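Local coordinates for protein metallopeptidase containing co-catalytic metalloactive site (Shewanella denitrificans OS217, PDB 3B2Y) that probably acts as a zinc-dependent carboxypeptidase of the peptidase M14 family, with nickel occupying the metal site in this crystal, at residues A[79-84]-A[258-263]; A[110-115]-A[120-125]; A[182-185]-A[191-194]. All coordinates share one frame; numbering follows the deposited sequence.

Interaction 1. Residues A[79-84]-A[258-263]. With NI (nickel (II) ion), chain C.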
loop_
_atom_site.group_PDB
_atom_site.type_symbol
_atom_site.label_atom_id
_atom_site.label_comp_id
_atom_site.label_asym_id
_atom_site.label_seq_id
_atom_site.Cartn_x
_atom_site.Cartn_y
_atom_site.Cartn_z
ATOM N N GLU A 79 -1.500 -7.466 7.486
ATOM C CA GLU A 79 -2.329 -6.478 6.767
ATOM C C GLU A 79 -2.668 -6.944 5.351
ATOM O O GLU A 79 -2.438 -6.247 4.381
ATOM C CB GLU A 79 -1.585 -5.134 6.765
ATOM C CG GLU A 79 -1.407 -4.648 8.206
ATOM C CD GLU A 79 -0.610 -3.339 8.368
ATOM O OE1 GLU A 79 -0.350 -2.682 7.347
ATOM O OE2 GLU A 79 -0.190 -3.057 9.547
ATOM N N ALA A 80 -3.217 -8.161 5.257
ATOM C CA ALA A 80 -3.342 -8.909 3.993
ATOM C C ALA A 80 -4.354 -8.331 2.983
ATOM O O ALA A 80 -4.251 -8.574 1.748
ATOM C CB ALA A 80 -3.628 -10.411 4.278
ATOM N N ALA A 81 -5.296 -7.522 3.463
ATOM C CA ALA A 81 -6.250 -6.858 2.580
ATOM C C ALA A 81 -5.629 -5.882 1.600
ATOM O O ALA A 81 -6.229 -5.546 0.565
ATOM C CB ALA A 81 -7.385 -6.106 3.403
ATOM N N GLY A 82 -4.440 -5.386 1.921
ATOM C CA GLY A 82 -3.732 -4.529 0.978
ATOM C C GLY A 82 -3.337 -5.233 -0.332
ATOM O O GLY A 82 -3.785 -4.861 -1.409
ATOM N N PRO A 83 -2.459 -6.239 -0.248
ATOM C CA PRO A 83 -2.013 -6.887 -1.474
ATOM C C PRO A 83 -3.194 -7.530 -2.229
ATOM O O PRO A 83 -3.282 -7.393 -3.452
ATOM C CB PRO A 83 -0.995 -7.903 -0.983
ATOM C CG PRO A 83 -0.582 -7.368 0.320
ATOM C CD PRO A 83 -1.787 -6.807 0.922
ATOM N N TRP A 84 -4.149 -8.147 -1.511
ATOM C CA TRP A 84 -5.337 -8.690 -2.200
ATOM C C TRP A 84 -6.243 -7.557 -2.770
ATOM O O TRP A 84 -6.858 -7.739 -3.819
ATOM C CB TRP A 84 -6.157 -9.665 -1.333
ATOM C CG TRP A 84 -5.434 -10.926 -0.992
ATOM C CD1 TRP A 84 -4.836 -11.204 0.159
ATOM C CD2 TRP A 84 -5.249 -12.052 -1.842
ATOM N NE1 TRP A 84 -4.281 -12.459 0.128
ATOM C CE2 TRP A 84 -4.532 -13.013 -1.101
ATOM C CE3 TRP A 84 -5.620 -12.350 -3.165
ATOM C CZ2 TRP A 84 -4.124 -14.200 -1.655
ATOM C CZ3 TRP A 84 -5.248 -13.563 -3.711
ATOM C CH2 TRP A 84 -4.537 -14.498 -2.939
ATOM N N GLN A 258 -12.356 -4.777 -0.852
ATOM C CA GLN A 258 -13.130 -3.807 -1.613
ATOM C C GLN A 258 -12.777 -2.361 -1.287
ATOM O O GLN A 258 -12.634 -1.553 -2.197
ATOM C CB GLN A 258 -14.642 -4.062 -1.453
ATOM C CG GLN A 258 -15.071 -5.328 -2.177
ATOM C CD GLN A 258 -16.458 -5.820 -1.738
ATOM O OE1 GLN A 258 -16.911 -5.570 -0.610
ATOM N NE2 GLN A 258 -17.140 -6.501 -2.644
ATOM N N ALA A 259 -12.645 -2.038 -0.006
ATOM C CA ALA A 259 -12.305 -0.714 0.446
ATOM C C ALA A 259 -10.904 -0.268 -0.032
ATOM O O ALA A 259 -10.742 0.877 -0.473
ATOM C CB ALA A 259 -12.421 -0.603 1.978
ATOM N N ASN A 260 -9.922 -1.143 0.107
ATOM C CA ASN A 260 -8.550 -0.923 -0.437
ATOM C C ASN A 260 -8.553 -0.627 -1.941
ATOM O O ASN A 260 -7.964 0.370 -2.394
ATOM C CB ASN A 260 -7.672 -2.125 -0.139
ATOM C CG ASN A 260 -7.044 -2.046 1.255
ATOM O OD1 ASN A 260 -6.025 -1.386 1.446
ATOM N ND2 ASN A 260 -7.645 -2.707 2.219
ATOM N N SER A 261 -9.278 -1.438 -2.680
ATOM C CA SER A 261 -9.429 -1.253 -4.120
ATOM C C SER A 261 -10.076 0.105 -4.439
ATOM O O SER A 261 -9.673 0.770 -5.381
ATOM C CB SER A 261 -10.237 -2.435 -4.705
ATOM O OG SER A 261 -10.305 -2.354 -6.124
ATOM N N ALA A 262 -11.067 0.505 -3.614
ATOM C CA ALA A 262 -11.767 1.801 -3.735
ATOM C C ALA A 262 -10.871 2.988 -3.428
ATOM O O ALA A 262 -10.976 3.972 -4.172
ATOM C CB ALA A 262 -13.008 1.839 -2.825
ATOM N N ALA A 263 -10.051 2.909 -2.354
ATOM C CA ALA A 263 -8.969 3.919 -2.053
ATOM C C ALA A 263 -8.039 4.107 -3.220
ATOM O O ALA A 263 -7.724 5.253 -3.593
ATOM C CB ALA A 263 -8.168 3.582 -0.815
HETATM NI NI NI C . 0.834 -1.404 8.502
HETATM O O HOH W 1 -0.835 -0.361 9.695
HETATM O O HOH W 2 1.332 -0.219 9.782
#
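N260 lays its side-chain amide against the backbone turn at A81 and G82. Its ND2 lies 3.6 Å from A81 CB. On the other arm of the amide, OD1 lies 3.9 Å from G82 CA. No hydrogen bond joins the segments. CG of N260 sits beside its own backbone N (chi1 -85°), and the side chain heads toward A81 and G82. The CA atoms of G82 and N260 are 6.2 Å apart, the nearest pair of the two segments. A CB on G82 would point away from N260 and be crowded by the ring of P83, a local reason for a residue without a side chain. In the same segment, E79 chelates the nickel with OE1 at 2.1 Å and OE2 at 2.2 Å, and H76, H170 and two waters are further ligands. H76 and E79 form the HxxE motif of M14 peptidases. With an alanine at N260, T247 OG1 and R256 O would probably lose a donor and a gap would open over A81. The chemistry implies a close, buried helix packing: ND2 spends its hydrogen bonds on R256 O and T247 OG1, and the contact with A81 and G82 is van der Waals packing.

Interaction 2. Residues A[110-115]-A[120-125]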
loop_
_atom_site.group_PDB
_atom_site.type_symbol
_atom_site.label_atom_id
_atom_site.label_comp_id
_atom_site.label_asym_id
_atom_site.label_seq_id
_atom_site.Cartn_x
_atom_site.Cartn_y
_atom_site.Cartn_z
ATOM N N ASN A 110 6.818 -7.568 1.845
ATOM C CA ASN A 110 7.161 -8.480 2.920
ATOM C C ASN A 110 6.544 -9.905 2.697
ATOM O O ASN A 110 5.600 -10.314 3.340
ATOM C CB ASN A 110 6.636 -7.918 4.207
ATOM C CG ASN A 110 6.986 -8.768 5.429
ATOM O OD1 ASN A 110 7.784 -9.709 5.398
ATOM N ND2 ASN A 110 6.376 -8.391 6.549
ATOM N N PRO A 111 7.046 -10.619 1.708
ATOM C CA PRO A 111 6.405 -11.946 1.473
ATOM C C PRO A 111 6.558 -12.941 2.575
ATOM O O PRO A 111 5.633 -13.732 2.799
ATOM C CB PRO A 111 7.161 -12.436 0.234
ATOM C CG PRO A 111 8.460 -11.689 0.257
ATOM C CD PRO A 111 8.045 -10.323 0.703
ATOM N N THR A 112 7.656 -12.922 3.333
ATOM C CA THR A 112 7.789 -13.896 4.447
ATOM C C THR A 112 6.745 -13.653 5.595
ATOM O O THR A 112 6.148 -14.598 6.078
ATOM C CB THR A 112 9.205 -13.998 4.964
ATOM O OG1 THR A 112 9.586 -12.805 5.656
ATOM C CG2 THR A 112 10.166 -14.319 3.807
ATOM N N GLY A 113 6.481 -12.387 5.907
ATOM C CA GLY A 113 5.459 -11.976 6.859
ATOM C C GLY A 113 4.057 -12.292 6.339
ATOM O O GLY A 113 3.201 -12.767 7.102
ATOM N N PHE A 114 3.821 -12.035 5.057
ATOM C CA PHE A 114 2.548 -12.299 4.396
ATOM C C PHE A 114 2.217 -13.811 4.497
ATOM O O PHE A 114 1.105 -14.162 4.833
ATOM C CB PHE A 114 2.615 -11.821 2.963
ATOM C CG PHE A 114 1.362 -12.012 2.168
ATOM C CD1 PHE A 114 0.361 -11.046 2.172
ATOM C CD2 PHE A 114 1.222 -13.107 1.339
ATOM C CE1 PHE A 114 -0.770 -11.186 1.368
ATOM C CE2 PHE A 114 0.098 -13.256 0.541
ATOM C CZ PHE A 114 -0.901 -12.280 0.562
ATOM N N LYS A 115 3.187 -14.660 4.169
ATOM C CA LYS A 115 3.016 -16.129 4.223
ATOM C C LYS A 115 2.632 -16.580 5.624
ATOM O O LYS A 115 1.855 -17.541 5.807
ATOM C CB LYS A 115 4.322 -16.826 3.739
ATOM C CG LYS A 115 4.296 -18.328 3.791
ATOM C CD LYS A 115 5.598 -18.908 3.214
ATOM C CE LYS A 115 5.755 -20.360 3.596
ATOM N NZ LYS A 115 6.201 -20.451 5.008
ATOM N N PHE A 120 5.893 -8.735 11.102
ATOM C CA PHE A 120 7.337 -8.703 10.745
ATOM C C PHE A 120 7.676 -9.658 9.634
ATOM O O PHE A 120 6.911 -10.546 9.274
ATOM C CB PHE A 120 8.168 -9.014 11.932
ATOM C CG PHE A 120 8.001 -8.052 13.048
ATOM C CD1 PHE A 120 7.684 -6.714 12.806
ATOM C CD2 PHE A 120 8.187 -8.473 14.339
ATOM C CE1 PHE A 120 7.570 -5.826 13.846
ATOM C CE2 PHE A 120 8.051 -7.575 15.402
ATOM C CZ PHE A 120 7.770 -6.256 15.131
ATOM N N ASN A 121 8.887 -9.513 9.108
ATOM C CA ASN A 121 9.393 -10.522 8.254
ATOM C C ASN A 121 9.813 -11.650 9.172
ATOM O O ASN A 121 9.771 -11.593 10.402
ATOM C CB ASN A 121 10.556 -10.012 7.367
ATOM C CG ASN A 121 11.742 -9.489 8.170
ATOM O OD1 ASN A 121 11.919 -9.796 9.359
ATOM N ND2 ASN A 121 12.615 -8.740 7.482
ATOM N N ARG A 122 10.290 -12.680 8.572
ATOM C CA ARG A 122 10.596 -13.858 9.388
ATOM C C ARG A 122 11.854 -13.723 10.251
ATOM O O ARG A 122 12.181 -14.615 11.036
ATOM C CB ARG A 122 10.651 -15.040 8.485
ATOM C CG ARG A 122 11.921 -15.319 7.858
ATOM C CD ARG A 122 12.043 -16.824 7.834
ATOM N NE ARG A 122 13.065 -17.147 6.886
ATOM C CZ ARG A 122 14.319 -17.413 7.221
ATOM N NH1 ARG A 122 14.707 -17.476 8.508
ATOM N NH2 ARG A 122 15.185 -17.669 6.242
ATOM N N PHE A 123 12.593 -12.635 10.017
ATOM C CA PHE A 123 13.738 -12.254 10.813
ATOM C C PHE A 123 13.400 -11.286 11.967
ATOM O O PHE A 123 14.299 -10.862 12.723
ATOM C CB PHE A 123 14.863 -11.694 9.918
ATOM C CG PHE A 123 15.033 -12.410 8.576
ATOM C CD1 PHE A 123 15.661 -13.649 8.464
ATOM C CD2 PHE A 123 14.585 -11.814 7.425
ATOM C CE1 PHE A 123 15.802 -14.262 7.216
ATOM C CE2 PHE A 123 14.725 -12.421 6.173
ATOM C CZ PHE A 123 15.326 -13.635 6.065
ATOM N N GLY A 124 12.114 -11.000 12.194
ATOM C CA GLY A 124 11.675 -10.176 13.324
ATOM C C GLY A 124 11.773 -8.677 13.090
ATOM O O GLY A 124 11.720 -7.920 14.042
ATOM N N GLU A 125 11.919 -8.251 11.842
ATOM C CA GLU A 125 12.107 -6.819 11.538
ATOM C C GLU A 125 10.807 -6.249 10.952
ATOM O O GLU A 125 10.141 -6.922 10.170
ATOM C CB GLU A 125 13.223 -6.639 10.456
ATOM C CG GLU A 125 14.614 -7.318 10.746
ATOM C CD GLU A 125 15.579 -7.279 9.505
ATOM O OE1 GLU A 125 15.147 -7.637 8.367
ATOM O OE2 GLU A 125 16.747 -6.829 9.684
#
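The side chains of N110 and N121 cross at about a right angle, with their amide planes 80° apart. N110 brings its carbonyl end: OD1 lies 3.4 Å from N121 CB. The same oxygen caps the helix, accepting from G113 N at 3.0 Å, with the donor above the carbonyl plane. T112 and N121 run side by side and point the same way. The hydroxyl of T112 lies between its own backbone N and carbonyl carbon (chi1 70°). There it faces the next loop, and R122 N donates to T112 OG1 at 3.0 Å with an angle of 147°. The motif is an N-capped short helix, 111-115, docked on a type I beta turn, N121 to G124. G113 makes the close approach possible, since its CA is 3.2 Å from F120 O and a side chain there would clash with that oxygen and with N110 ND2. N121 ties the turn to the residue after it. Its OD1 accepts from E125 N, and its ND2 donates to E125 OE1 at 2.9 Å, nearly in the amide plane and on the anti lone pair of the carboxylate; ND2 also bonds E147. R122 CB rests 3.9 Å from T112 CB. The R122 chain bends at chi2; F123 CE1 lies 3.4 Å above the plane of the guanidinium, over its centre, and NE forms a salt bridge with D50.

Interaction 3. Residues A[182-185]-A[191-194]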
loop_
_atom_site.group_PDB
_atom_site.type_symbol
_atom_site.label_atom_id
_atom_site.label_comp_id
_atom_site.label_asym_id
_atom_site.label_seq_id
_atom_site.Cartn_x
_atom_site.Cartn_y
_atom_site.Cartn_z
ATOM N N SER A 182 -2.066 11.320 5.795
ATOM C CA SER A 182 -1.850 12.053 4.550
ATOM C C SER A 182 -0.734 13.099 4.672
ATOM O O SER A 182 -0.463 13.595 5.750
ATOM C CB SER A 182 -3.169 12.699 4.076
ATOM O OG SER A 182 -3.374 13.920 4.681
ATOM N N PHE A 183 -0.127 13.427 3.535
ATOM C CA PHE A 183 0.942 14.436 3.403
ATOM C C PHE A 183 0.608 15.285 2.167
ATOM O O PHE A 183 0.446 14.765 1.068
ATOM C CB PHE A 183 2.322 13.776 3.242
ATOM C CG PHE A 183 2.655 12.715 4.304
ATOM C CD1 PHE A 183 2.062 11.449 4.269
ATOM C CD2 PHE A 183 3.530 12.991 5.307
ATOM C CE1 PHE A 183 2.364 10.496 5.221
ATOM C CE2 PHE A 183 3.817 12.051 6.246
ATOM C CZ PHE A 183 3.237 10.800 6.191
ATOM N N GLU A 184 0.449 16.589 2.374
ATOM C CA GLU A 184 0.328 17.568 1.291
ATOM C C GLU A 184 1.197 18.756 1.652
ATOM O O GLU A 184 1.392 19.041 2.848
ATOM C CB GLU A 184 -1.124 18.058 1.108
ATOM C CG GLU A 184 -2.134 16.907 0.927
ATOM C CD GLU A 184 -3.509 17.374 0.466
ATOM O OE1 GLU A 184 -3.595 18.351 -0.312
ATOM O OE2 GLU A 184 -4.517 16.768 0.889
ATOM N N PRO A 185 1.683 19.496 0.641
ATOM C CA PRO A 185 2.467 20.704 0.919
ATOM C C PRO A 185 1.562 21.912 1.187
ATOM O O PRO A 185 1.640 22.912 0.488
ATOM C CB PRO A 185 3.275 20.883 -0.371
ATOM C CG PRO A 185 2.325 20.432 -1.440
ATOM C CD PRO A 185 1.540 19.271 -0.803
ATOM N N ARG A 191 -8.419 18.472 -0.917
ATOM C CA ARG A 191 -9.241 17.464 -1.620
ATOM C C ARG A 191 -8.573 16.097 -1.731
ATOM O O ARG A 191 -9.253 15.053 -1.721
ATOM C CB ARG A 191 -9.744 17.982 -2.996
ATOM C CG ARG A 191 -11.163 18.495 -2.968
ATOM N N PHE A 192 -7.251 16.061 -1.886
ATOM C CA PHE A 192 -6.531 14.766 -1.933
ATOM C C PHE A 192 -6.897 13.913 -0.719
ATOM O O PHE A 192 -7.369 12.766 -0.864
ATOM C CB PHE A 192 -5.003 14.984 -2.055
ATOM C CG PHE A 192 -4.194 13.738 -1.944
ATOM C CD1 PHE A 192 -4.116 12.844 -2.989
ATOM C CD2 PHE A 192 -3.504 13.444 -0.777
ATOM C CE1 PHE A 192 -3.367 11.643 -2.866
ATOM C CE2 PHE A 192 -2.767 12.297 -0.659
ATOM C CZ PHE A 192 -2.705 11.377 -1.743
ATOM N N SER A 193 -6.649 14.475 0.468
ATOM C CA SER A 193 -6.797 13.759 1.764
ATOM C C SER A 193 -8.275 13.417 2.021
ATOM O O SER A 193 -8.619 12.302 2.402
ATOM C CB SER A 193 -6.285 14.617 2.940
ATOM O OG SER A 193 -4.948 15.047 2.764
ATOM N N LEU A 194 -9.137 14.385 1.774
ATOM C CA LEU A 194 -10.545 14.266 2.118
ATOM C C LEU A 194 -11.303 13.324 1.172
ATOM O O LEU A 194 -12.187 12.596 1.614
ATOM C CB LEU A 194 -11.177 15.653 2.211
ATOM C CG LEU A 194 -10.561 16.615 3.246
ATOM C CD1 LEU A 194 -11.270 17.941 3.273
ATOM C CD2 LEU A 194 -10.531 15.978 4.648
HETATM O O HOH W 3 -5.546 18.403 -2.208
#
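The F192 ring and the E184 carboxylate stand almost perpendicular, with planes 89° apart. E184 OE2 comes in at the ring edge, near its plane, and lies 3.5 Å from F192 CB. L241, A243 and F267 also touch the F192 side chain. The carboxylate in turn is gripped along its own rim. S193 OG donates to E184 OE2 at 2.6 Å, on the anti lone pair. S193 N reaches the same oxygen at 3.2 Å from the syn side, 32° out of the carboxylate plane. G190 N is a third donor to OE2. The other oxygen, OE1, accepts a hydrogen bond from water 3 at 2.7 Å, and that water accepts from F192 N at 2.9 Å. E184 thus bonds S193 N and G190 N directly and F192 N through water 3, at the start of helix 191-201. A negative charge at this end of a helix is likely to be stabilised. The E184 chain is extended beyond CG, which carries the carboxylate across to the helix. S193 OG also accepts from S182 OG at 2.7 Å. It stands beside its own backbone N (chi1 -55°), which places it between the two partners. S182, in the strand, and E184, just past its end, both point toward the helix, while F183 between them points away and packs edge-to-face with F226. The contact thus joins the end of strand 179-183 to the start of helix 191-201, beside strand 221-223 at the sheet margin, with helix 253-271 against F192.

How the interactions relate
Interaction 1 holds the metal ligand E79, and the other two contacts lie further from the ion. The N110 side chain of interaction 2 is about 9 Å from the nickel, and that of F183 in interaction 3 about 12 Å. Interactions 1 and 2 touch: W84 NE1 lies 3.4 Å from F114 CZ, and P83 CG 4.0 Å from F114 CE1. The short link between 110-115 and 120-125 also carries R119, which hydrogen-bonds E79 OE2. Interaction 3 stands apart, its centre 20 Å from that of interaction 1 and 30 Å from that of interaction 2. E246, the predicted proton donor/acceptor, is about 8 Å from N260 and about 10 Å from F183, side chain to side chain.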